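Local coordinates for protein magnesium transporter MgtE (Enterococcus faecalis, PDB 2OUX) that probably transports magnesium across the cell membrane as a homodimer, and is represented here by its magnesium-binding cytosolic part, with an N domain and paired CBS domains, at residues I150-M160 with L194-A204. Numbering follows the deposited sequence.
Sequences IVANQTVRSAM and LIVNDDDTLIA
Thr-155 and Leu-202 sit at a single beta bridge where the two segments run past each other, and backbone hydrogen bonds flank it. Ile-203 N donates to Gln-154 O at 2.7 Å, and Val-156 N returns a bond to Thr-201 O at 3.0 Å, both nearly in line with the C=O they meet. One residue into the helix, Arg-157 N reaches Asp-199 O at 3.1 Å, this time in the carbonyl plane on a lone pair. Two N-H groups of the first helical turn are therefore satisfied by the 198-201 beta turn, while Thr-155, as N-cap, takes a third: its OG1 accepts from Ser-158 N. Ala-204 N adds a weak bond to Ala-152 O.

Ile-203 gathers one group of apolar contacts. Its CD1 lies 3.8 Å from Ala-159 CB, and Ile-150 comes tip to tip against Ile-203, with Ile-150 CD1 3.7 Å from Ile-203 CG1. Ile-150 gets there with CG1 between its own backbone N and carbonyl carbon (chi1 58°). A second group forms around Leu-194. Val-156 fits between the turn and this leucine, and Leu-194 CD1 stands 4.1 Å from Val-156 CB. Further along the helix, the side chains of selenomethionine Met-160 and Leu-194 slide past each other in opposite directions, Met-160 SE 3.9 Å from Leu-194 CD2. At the exposed edge Arg-157 and Asp-199 cross at about a right angle; aliphatic Arg-157 CG meets Asp-199 OD2, but the charged groups do not pair.

This is the first CBS domain, with helix 156-166 bound to the loop leading into helix 203-206. Ile-150 continues into the sheet through backbone bonds to strand 175-179, whose Val-178 also touches Ile-203, and Ile-206 of helix 203-206 packs on Val-156. At the other end Met-160 packs on Ile-195 of the second subunit, and Ile-195 on that subunit's Met-160, so this corner joins the dimer interface.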
ATOM      1  N   ILE A 150       0.782 -18.288  -7.165  1.00 27.80           N
ATOM      2  CA  ILE A 150       0.135 -19.156  -8.142  1.00 28.78           C
ATOM      3  C   ILE A 150       1.175 -19.606  -9.158  1.00 29.49           C
ATOM      4  O   ILE A 150       2.310 -19.122  -9.149  1.00 27.65           O
ATOM      5  CB  ILE A 150      -0.975 -18.410  -8.910  1.00 26.99           C
ATOM      6  CG1 ILE A 150      -0.372 -17.189  -9.609  1.00 29.84           C
ATOM      7  CG2 ILE A 150      -2.088 -18.021  -7.968  1.00 23.43           C
ATOM      8  CD1 ILE A 150      -1.284 -16.530 -10.622  1.00 31.93           C
ATOM      9  N   VAL A 151       0.786 -20.538 -10.026  1.00 32.52           N
ATOM     10  CA  VAL A 151       1.680 -21.027 -11.070  1.00 34.25           C
ATOM     11  C   VAL A 151       1.344 -20.292 -12.354  1.00 35.84           C
ATOM     12  O   VAL A 151       0.219 -19.814 -12.528  1.00 35.70           O
ATOM     13  CB  VAL A 151       1.513 -22.542 -11.331  1.00 34.96           C
ATOM     14  CG1 VAL A 151       1.923 -23.326 -10.106  1.00 35.31           C
ATOM     15  CG2 VAL A 151       0.068 -22.851 -11.720  1.00 33.98           C
ATOM     16  N   ALA A 152       2.321 -20.229 -13.252  1.00 36.65           N
ATOM     17  CA  ALA A 152       2.174 -19.548 -14.532  1.00 38.43           C
ATOM     18  C   ALA A 152       1.111 -20.089 -15.496  1.00 40.75           C
ATOM     19  O   ALA A 152       0.267 -19.326 -15.963  1.00 41.33           O
ATOM     20  CB  ALA A 152       3.522 -19.510 -15.235  1.00 37.36           C
ATOM     21  N   ASN A 153       1.158 -21.388 -15.800  1.00 41.90           N
ATOM     22  CA  ASN A 153       0.220 -22.003 -16.747  1.00 42.49           C
ATOM     23  C   ASN A 153      -1.194 -22.143 -16.210  1.00 42.55           C
ATOM     24  O   ASN A 153      -1.803 -23.203 -16.262  1.00 44.01           O
ATOM     25  CB  ASN A 153       0.752 -23.370 -17.202  1.00 44.25           C
ATOM     26  CG  ASN A 153      -0.122 -24.017 -18.272  1.00 45.59           C
ATOM     27  OD1 ASN A 153      -0.915 -24.921 -17.985  1.00 43.09           O
ATOM     28  ND2 ASN A 153       0.015 -23.551 -19.513  1.00 44.76           N
ATOM     29  N   GLN A 154      -1.715 -21.041 -15.701  1.00 43.70           N
ATOM     30  CA  GLN A 154      -3.053 -20.993 -15.149  1.00 42.14           C
ATOM     31  C   GLN A 154      -3.742 -19.787 -15.779  1.00 41.43           C
ATOM     32  O   GLN A 154      -3.075 -18.882 -16.279  1.00 39.72           O
ATOM     33  CB  GLN A 154      -2.939 -20.849 -13.633  1.00 41.62           C
ATOM     34  CG  GLN A 154      -4.185 -20.439 -12.902  1.00 44.02           C
ATOM     35  CD  GLN A 154      -3.982 -20.485 -11.401  1.00 44.52           C
ATOM     36  OE1 GLN A 154      -2.931 -20.096 -10.896  1.00 44.43           O
ATOM     37  NE2 GLN A 154      -4.986 -20.958 -10.680  1.00 45.85           N
ATOM     38  N   THR A 155      -5.069 -19.780 -15.773  1.00 40.72           N
ATOM     39  CA  THR A 155      -5.821 -18.667 -16.337  1.00 39.01           C
ATOM     40  C   THR A 155      -6.145 -17.648 -15.247  1.00 38.38           C
ATOM     41  O   THR A 155      -6.091 -17.967 -14.057  1.00 36.29           O
ATOM     42  CB  THR A 155      -7.140 -19.141 -16.912  1.00 39.02           C
ATOM     43  OG1 THR A 155      -7.892 -19.771 -15.871  1.00 39.51           O
ATOM     44  CG2 THR A 155      -6.909 -20.123 -18.050  1.00 39.26           C
ATOM     45  N   VAL A 156      -6.502 -16.429 -15.653  1.00 36.88           N
ATOM     46  CA  VAL A 156      -6.836 -15.397 -14.680  1.00 35.54           C
ATOM     47  C   VAL A 156      -8.107 -15.843 -13.960  1.00 35.43           C
ATOM     48  O   VAL A 156      -8.279 -15.605 -12.759  1.00 33.50           O
ATOM     49  CB  VAL A 156      -7.070 -14.014 -15.352  1.00 36.32           C
ATOM     50  CG1 VAL A 156      -5.982 -13.734 -16.383  1.00 34.03           C
ATOM     51  CG2 VAL A 156      -8.437 -13.962 -15.974  1.00 36.96           C
ATOM     52  N   ARG A 157      -8.991 -16.503 -14.699  1.00 34.12           N
ATOM     53  CA  ARG A 157     -10.232 -17.000 -14.125  1.00 35.99           C
ATOM     54  C   ARG A 157      -9.901 -17.884 -12.927  1.00 35.25           C
ATOM     55  O   ARG A 157     -10.551 -17.822 -11.887  1.00 34.79           O
ATOM     56  CB  ARG A 157     -10.999 -17.812 -15.168  1.00 39.10           C
ATOM     57  CG  ARG A 157     -12.207 -18.568 -14.634  1.00 44.54           C
ATOM     58  CD  ARG A 157     -12.859 -19.380 -15.758  1.00 48.68           C
ATOM     59  NE  ARG A 157     -11.882 -20.246 -16.420  1.00 53.15           N
ATOM     60  CZ  ARG A 157     -11.271 -21.278 -15.840  1.00 53.62           C
ATOM     61  NH1 ARG A 157     -11.537 -21.587 -14.577  1.00 54.66           N
ATOM     62  NH2 ARG A 157     -10.380 -21.992 -16.515  1.00 54.12           N
ATOM     63  N   SER A 158      -8.873 -18.708 -13.096  1.00 34.97           N
ATOM     64  CA  SER A 158      -8.421 -19.622 -12.061  1.00 34.74           C
ATOM     65  C   SER A 158      -7.720 -18.863 -10.929  1.00 34.45           C
ATOM     66  O   SER A 158      -7.916 -19.158  -9.751  1.00 34.66           O
ATOM     67  CB  SER A 158      -7.480 -20.649 -12.688  1.00 33.97           C
ATOM     68  OG  SER A 158      -7.083 -21.617 -11.751  1.00 35.96           O
ATOM     69  N   ALA A 159      -6.900 -17.885 -11.287  1.00 34.97           N
ATOM     70  CA  ALA A 159      -6.201 -17.085 -10.289  1.00 35.19           C
ATOM     71  C   ALA A 159      -7.228 -16.303  -9.467  1.00 36.57           C
ATOM     72  O   ALA A 159      -7.127 -16.208  -8.237  1.00 35.57           O
ATOM     73  CB  ALA A 159      -5.237 -16.122 -10.984  1.00 34.13           C
HETATM   74  N   MSE A 160      -8.218 -15.751 -10.162  1.00 38.80           N
HETATM   75  CA  MSE A 160      -9.282 -14.968  -9.543  1.00 41.12           C
HETATM   76  C   MSE A 160     -10.168 -15.811  -8.638  1.00 43.36           C
HETATM   77  O   MSE A 160     -10.882 -15.274  -7.785  1.00 43.68           O
HETATM   78  CB  MSE A 160     -10.147 -14.305 -10.616  1.00 42.11           C
HETATM   79  CG  MSE A 160      -9.492 -13.129 -11.339  1.00 44.62           C
HETATM   80 SE   MSE A 160      -9.141 -11.585 -10.187  1.00 53.10          SE
HETATM   81  CE  MSE A 160     -10.713 -11.705  -9.081  1.00 46.56           C
ATOM     82  N   LEU A 194      -4.332  -7.594 -13.174  1.00 31.97           N
ATOM     83  CA  LEU A 194      -5.080  -8.830 -13.268  1.00 32.20           C
ATOM     84  C   LEU A 194      -6.551  -8.616 -13.621  1.00 32.76           C
ATOM     85  O   LEU A 194      -7.043  -9.174 -14.600  1.00 33.85           O
ATOM     86  CB  LEU A 194      -4.979  -9.585 -11.943  1.00 30.29           C
ATOM     87  CG  LEU A 194      -5.442 -11.039 -11.921  1.00 32.72           C
ATOM     88  CD1 LEU A 194      -4.609 -11.862 -12.902  1.00 32.59           C
ATOM     89  CD2 LEU A 194      -5.283 -11.598 -10.512  1.00 31.00           C
ATOM     90  N   ILE A 195      -7.254  -7.805 -12.837  1.00 30.89           N
ATOM     91  CA  ILE A 195      -8.677  -7.593 -13.074  1.00 32.10           C
ATOM     92  C   ILE A 195      -9.073  -7.039 -14.439  1.00 32.24           C
ATOM     93  O   ILE A 195     -10.245  -7.144 -14.827  1.00 35.04           O
ATOM     94  CB  ILE A 195      -9.313  -6.688 -11.992  1.00 32.46           C
ATOM     95  CG1 ILE A 195      -8.762  -5.264 -12.097  1.00 33.33           C
ATOM     96  CG2 ILE A 195      -9.053  -7.272 -10.615  1.00 28.44           C
ATOM     97  CD1 ILE A 195      -9.567  -4.257 -11.303  1.00 33.57           C
ATOM     98  N   VAL A 196      -8.130  -6.456 -15.172  1.00 30.08           N
ATOM     99  CA  VAL A 196      -8.468  -5.910 -16.484  1.00 29.86           C
ATOM    100  C   VAL A 196      -8.146  -6.896 -17.606  1.00 31.93           C
ATOM    101  O   VAL A 196      -8.137  -6.530 -18.776  1.00 31.98           O
ATOM    102  CB  VAL A 196      -7.716  -4.593 -16.781  1.00 30.38           C
ATOM    103  CG1 VAL A 196      -7.847  -3.633 -15.600  1.00 31.63           C
ATOM    104  CG2 VAL A 196      -6.258  -4.882 -17.105  1.00 30.25           C
ATOM    105  N   ASN A 197      -7.868  -8.144 -17.253  1.00 29.83           N
ATOM    106  CA  ASN A 197      -7.555  -9.132 -18.271  1.00 31.08           C
ATOM    107  C   ASN A 197      -8.706 -10.116 -18.441  1.00 31.53           C
ATOM    108  O   ASN A 197      -9.516 -10.304 -17.529  1.00 30.44           O
ATOM    109  CB  ASN A 197      -6.252  -9.858 -17.919  1.00 30.54           C
ATOM    110  CG  ASN A 197      -5.031  -9.163 -18.498  1.00 31.32           C
ATOM    111  OD1 ASN A 197      -4.707  -9.335 -19.673  1.00 29.33           O
ATOM    112  ND2 ASN A 197      -4.358  -8.358 -17.678  1.00 31.57           N
ATOM    113  N   ASP A 198      -8.784 -10.735 -19.614  1.00 33.96           N
ATOM    114  CA  ASP A 198      -9.858 -11.680 -19.889  1.00 37.98           C
ATOM    115  C   ASP A 198      -9.745 -12.960 -19.081  1.00 38.37           C
ATOM    116  O   ASP A 198      -8.651 -13.427 -18.788  1.00 38.10           O
ATOM    117  CB  ASP A 198      -9.902 -12.048 -21.371  1.00 40.66           C
ATOM    118  CG  ASP A 198     -11.086 -12.938 -21.700  1.00 43.83           C
ATOM    119  OD1 ASP A 198     -12.221 -12.421 -21.733  1.00 44.54           O
ATOM    120  OD2 ASP A 198     -10.890 -14.156 -21.900  1.00 45.63           O
ATOM    121  N   ASP A 199     -10.894 -13.530 -18.741  1.00 40.81           N
ATOM    122  CA  ASP A 199     -10.945 -14.765 -17.967  1.00 43.29           C
ATOM    123  C   ASP A 199     -10.052 -15.861 -18.526  1.00 42.90           C
ATOM    124  O   ASP A 199      -9.362 -16.544 -17.777  1.00 44.10           O
ATOM    125  CB  ASP A 199     -12.382 -15.291 -17.900  1.00 45.31           C
ATOM    126  CG  ASP A 199     -13.112 -14.854 -16.641  1.00 47.89           C
ATOM    127  OD1 ASP A 199     -13.035 -13.662 -16.285  1.00 49.17           O
ATOM    128  OD2 ASP A 199     -13.776 -15.707 -16.012  1.00 49.93           O
ATOM    129  N   ASP A 200     -10.063 -16.023 -19.844  1.00 42.04           N
ATOM    130  CA  ASP A 200      -9.279 -17.067 -20.493  1.00 40.05           C
ATOM    131  C   ASP A 200      -7.781 -16.800 -20.644  1.00 39.44           C
ATOM    132  O   ASP A 200      -7.006 -17.721 -20.889  1.00 38.90           O
ATOM    133  CB  ASP A 200      -9.902 -17.387 -21.858  1.00 40.70           C
ATOM    134  CG  ASP A 200     -11.300 -17.993 -21.733  1.00 40.95           C
ATOM    135  OD1 ASP A 200     -11.430 -19.106 -21.181  1.00 39.95           O
ATOM    136  OD2 ASP A 200     -12.272 -17.354 -22.176  1.00 43.18           O
ATOM    137  N   THR A 201      -7.359 -15.556 -20.490  1.00 38.85           N
ATOM    138  CA  THR A 201      -5.940 -15.246 -20.627  1.00 39.03           C
ATOM    139  C   THR A 201      -5.075 -16.062 -19.656  1.00 37.64           C
ATOM    140  O   THR A 201      -5.466 -16.318 -18.513  1.00 36.80           O
ATOM    141  CB  THR A 201      -5.680 -13.762 -20.382  1.00 39.17           C
ATOM    142  OG1 THR A 201      -6.556 -12.984 -21.206  1.00 41.81           O
ATOM    143  CG2 THR A 201      -4.234 -13.417 -20.715  1.00 40.99           C
ATOM    144  N   LEU A 202      -3.899 -16.469 -20.117  1.00 36.34           N
ATOM    145  CA  LEU A 202      -2.988 -17.243 -19.281  1.00 37.00           C
ATOM    146  C   LEU A 202      -2.063 -16.348 -18.466  1.00 36.03           C
ATOM    147  O   LEU A 202      -1.383 -15.476 -19.012  1.00 36.16           O
ATOM    148  CB  LEU A 202      -2.156 -18.198 -20.137  1.00 38.58           C
ATOM    149  CG  LEU A 202      -2.673 -19.640 -20.245  1.00 40.65           C
ATOM    150  CD1 LEU A 202      -4.140 -19.646 -20.634  1.00 40.65           C
ATOM    151  CD2 LEU A 202      -1.834 -20.405 -21.268  1.00 39.15           C
ATOM    152  N   ILE A 203      -2.047 -16.578 -17.154  1.00 33.65           N
ATOM    153  CA  ILE A 203      -1.220 -15.813 -16.234  1.00 32.88           C
ATOM    154  C   ILE A 203       0.174 -15.621 -16.819  1.00 33.01           C
ATOM    155  O   ILE A 203       0.731 -14.529 -16.768  1.00 31.46           O
ATOM    156  CB  ILE A 203      -1.110 -16.537 -14.851  1.00 32.14           C
ATOM    157  CG1 ILE A 203      -2.456 -16.485 -14.125  1.00 30.63           C
ATOM    158  CG2 ILE A 203       0.023 -15.932 -14.027  1.00 30.29           C
ATOM    159  CD1 ILE A 203      -2.931 -15.075 -13.822  1.00 27.19           C
ATOM    160  N   ALA A 204       0.722 -16.692 -17.389  1.00 34.04           N
ATOM    161  CA  ALA A 204       2.058 -16.668 -17.977  1.00 34.34           C
ATOM    162  C   ALA A 204       2.200 -15.645 -19.091  1.00 35.00           C
ATOM    163  O   ALA A 204       3.310 -15.207 -19.402  1.00 34.49           O
ATOM    164  CB  ALA A 204       2.417 -18.054 -18.502  1.00 36.66           C
TER